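Local structure of beta-galactosidase (Marinomonas sp. ef1, 6Y2K) at residues C421-I426 with A472-T477. The protein hydrolyses beta-galactosides as a cold-active GH42 glycosidase, probably releasing terminal galactose from sugars such as lactose, and assembles into hexamers. Sequence-based numbering, arbitrary orientation.
Sequences CWSLDI and AQAHIT
In the trimerisation domain of this GH42 enzyme, Leu424 and Ser423 of helix 418-426 lean on the loop that leaves strand 467-470, meeting Ala472 and Ala474. Leu424 does most of the work. Its CG lies anti to the carbonyl carbon (chi1 -63°), a rotation that sets CD1 against Ala472, 3.9 Å from Ala472 CB and 3.6 Å from Ala472 O. The branch carbon meets the second alanine, with Leu424 CG 4.3 Å from Ala474 CB. Ser423 adds a smaller touch, its OG 4.2 Å from Ala474 CB. Ala472 and Ala474 both direct CB toward the helix, and Gln473 between them, the centre of an inverse gamma turn, directs its own away; its NE2 makes a weak hydrogen bond to His475 O. Helix 418-426 follows strand 412-415, which runs parallel to 467-470 in the same sheet, so the contact brings together the elements that follow the C-terminal ends of two neighbouring strands, in a flavodoxin-like order consistent with the class I glutaminase-like clan of this domain. Tyr435 of helix 435-448 touches both Leu424 and Ala472 in this buried contact, while Trp422 reaches from the helix to helix 205-233.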
loop_
_atom_site.group_PDB
_atom_site.type_symbol
_atom_site.label_atom_id
_atom_site.label_comp_id
_atom_site.label_asym_id
_atom_site.label_seq_id
_atom_site.Cartn_x
_atom_site.Cartn_y
_atom_site.Cartn_z
ATOM N N CYS A 421 39.450 -3.245 2.515
ATOM C CA CYS A 421 38.456 -2.687 1.590
ATOM C C CYS A 421 38.577 -3.272 0.176
ATOM O O CYS A 421 37.581 -3.708 -0.411
ATOM C CB CYS A 421 38.573 -1.163 1.533
ATOM S SG CYS A 421 37.193 -0.374 0.693
ATOM N N TRP A 422 39.800 -3.313 -0.348
ATOM C CA TRP A 422 40.070 -3.876 -1.678
ATOM C C TRP A 422 39.721 -5.367 -1.740
ATOM O O TRP A 422 39.027 -5.809 -2.660
ATOM C CB TRP A 422 41.536 -3.671 -2.086
ATOM C CG TRP A 422 42.007 -2.243 -2.025
ATOM C CD1 TRP A 422 41.248 -1.123 -2.192
ATOM C CD2 TRP A 422 43.352 -1.788 -1.819
ATOM N NE1 TRP A 422 42.032 0.002 -2.074
ATOM C CE2 TRP A 422 43.327 -0.378 -1.851
ATOM C CE3 TRP A 422 44.573 -2.435 -1.603
ATOM C CZ2 TRP A 422 44.480 0.398 -1.690
ATOM C CZ3 TRP A 422 45.724 -1.662 -1.433
ATOM C CH2 TRP A 422 45.663 -0.257 -1.477
ATOM N N SER A 423 40.183 -6.125 -0.749
ATOM C CA SER A 423 39.884 -7.550 -0.652
ATOM C C SER A 423 38.371 -7.818 -0.686
ATOM O O SER A 423 37.880 -8.574 -1.531
ATOM C CB SER A 423 40.502 -8.145 0.621
ATOM O OG SER A 423 40.047 -9.482 0.815
ATOM N N LEU A 424 37.643 -7.150 0.203
ATOM C CA LEU A 424 36.199 -7.343 0.326
ATOM C C LEU A 424 35.393 -6.820 -0.883
ATOM O O LEU A 424 34.345 -7.369 -1.206
ATOM C CB LEU A 424 35.704 -6.717 1.638
ATOM C CG LEU A 424 36.306 -7.377 2.894
ATOM C CD1 LEU A 424 36.255 -6.438 4.083
ATOM C CD2 LEU A 424 35.592 -8.660 3.239
ATOM N N ASP A 425 35.862 -5.758 -1.533
ATOM C CA ASP A 425 35.229 -5.270 -2.771
ATOM C C ASP A 425 35.466 -6.218 -3.955
ATOM O O ASP A 425 34.647 -6.285 -4.872
ATOM C CB ASP A 425 35.760 -3.879 -3.158
ATOM C CG ASP A 425 35.199 -2.754 -2.299
ATOM O OD1 ASP A 425 34.246 -2.966 -1.503
ATOM O OD2 ASP A 425 35.727 -1.630 -2.453
ATOM N N ILE A 426 36.603 -6.910 -3.947
ATOM C CA ILE A 426 36.971 -7.823 -5.040
ATOM C C ILE A 426 36.025 -9.033 -5.068
ATOM O O ILE A 426 35.566 -9.432 -6.146
ATOM C CB ILE A 426 38.487 -8.189 -4.987
ATOM C CG1 ILE A 426 39.307 -7.043 -5.604
ATOM C CG2 ILE A 426 38.798 -9.490 -5.722
ATOM C CD1 ILE A 426 40.796 -7.069 -5.276
ATOM N N ALA A 472 35.715 -5.327 9.863
ATOM C CA ALA A 472 35.957 -6.465 8.956
ATOM C C ALA A 472 37.422 -6.477 8.520
ATOM O O ALA A 472 37.757 -6.164 7.379
ATOM C CB ALA A 472 35.035 -6.390 7.753
ATOM N N GLN A 473 38.296 -6.822 9.460
ATOM C CA GLN A 473 39.742 -6.768 9.229
ATOM C C GLN A 473 40.151 -8.069 8.535
ATOM O O GLN A 473 40.634 -9.000 9.170
ATOM C CB GLN A 473 40.475 -6.551 10.561
ATOM C CG GLN A 473 41.957 -6.228 10.444
ATOM C CD GLN A 473 42.278 -4.945 9.677
ATOM O OE1 GLN A 473 41.469 -4.023 9.672
ATOM N NE2 GLN A 473 43.426 -4.882 9.029
ATOM N N ALA A 474 39.921 -8.110 7.222
ATOM C CA ALA A 474 39.960 -9.350 6.423
ATOM C C ALA A 474 41.258 -10.134 6.595
ATOM O O ALA A 474 41.228 -11.318 6.929
ATOM C CB ALA A 474 39.701 -9.040 4.954
ATOM N N HIS A 475 42.385 -9.457 6.393
ATOM C CA HIS A 475 43.697 -10.009 6.721
ATOM C C HIS A 475 44.274 -9.339 7.963
ATOM O O HIS A 475 44.308 -8.110 8.046
ATOM C CB HIS A 475 44.673 -9.838 5.548
ATOM C CG HIS A 475 46.066 -10.295 5.860
ATOM N ND1 HIS A 475 46.361 -11.602 6.185
ATOM C CD2 HIS A 475 47.237 -9.618 5.922
ATOM C CE1 HIS A 475 47.657 -11.711 6.422
ATOM N NE2 HIS A 475 48.209 -10.521 6.276
ATOM N N ILE A 476 44.724 -10.166 8.907
ATOM C CA ILE A 476 45.396 -9.723 10.123
ATOM C C ILE A 476 46.871 -10.069 9.949
ATOM O O ILE A 476 47.218 -11.248 9.836
ATOM C CB ILE A 476 44.864 -10.463 11.381
ATOM C CG1 ILE A 476 43.364 -10.188 11.580
ATOM C CG2 ILE A 476 45.661 -10.070 12.628
ATOM C CD1 ILE A 476 42.714 -11.066 12.620
ATOM N N THR A 477 47.730 -9.048 9.940
ATOM C CA THR A 477 49.184 -9.269 9.883
ATOM C C THR A 477 49.643 -9.897 11.201
ATOM O O THR A 477 48.985 -9.724 12.227
ATOM C CB THR A 477 49.979 -7.971 9.665
ATOM O OG1 THR A 477 49.695 -7.045 10.721
ATOM C CG2 THR A 477 49.632 -7.330 8.333
#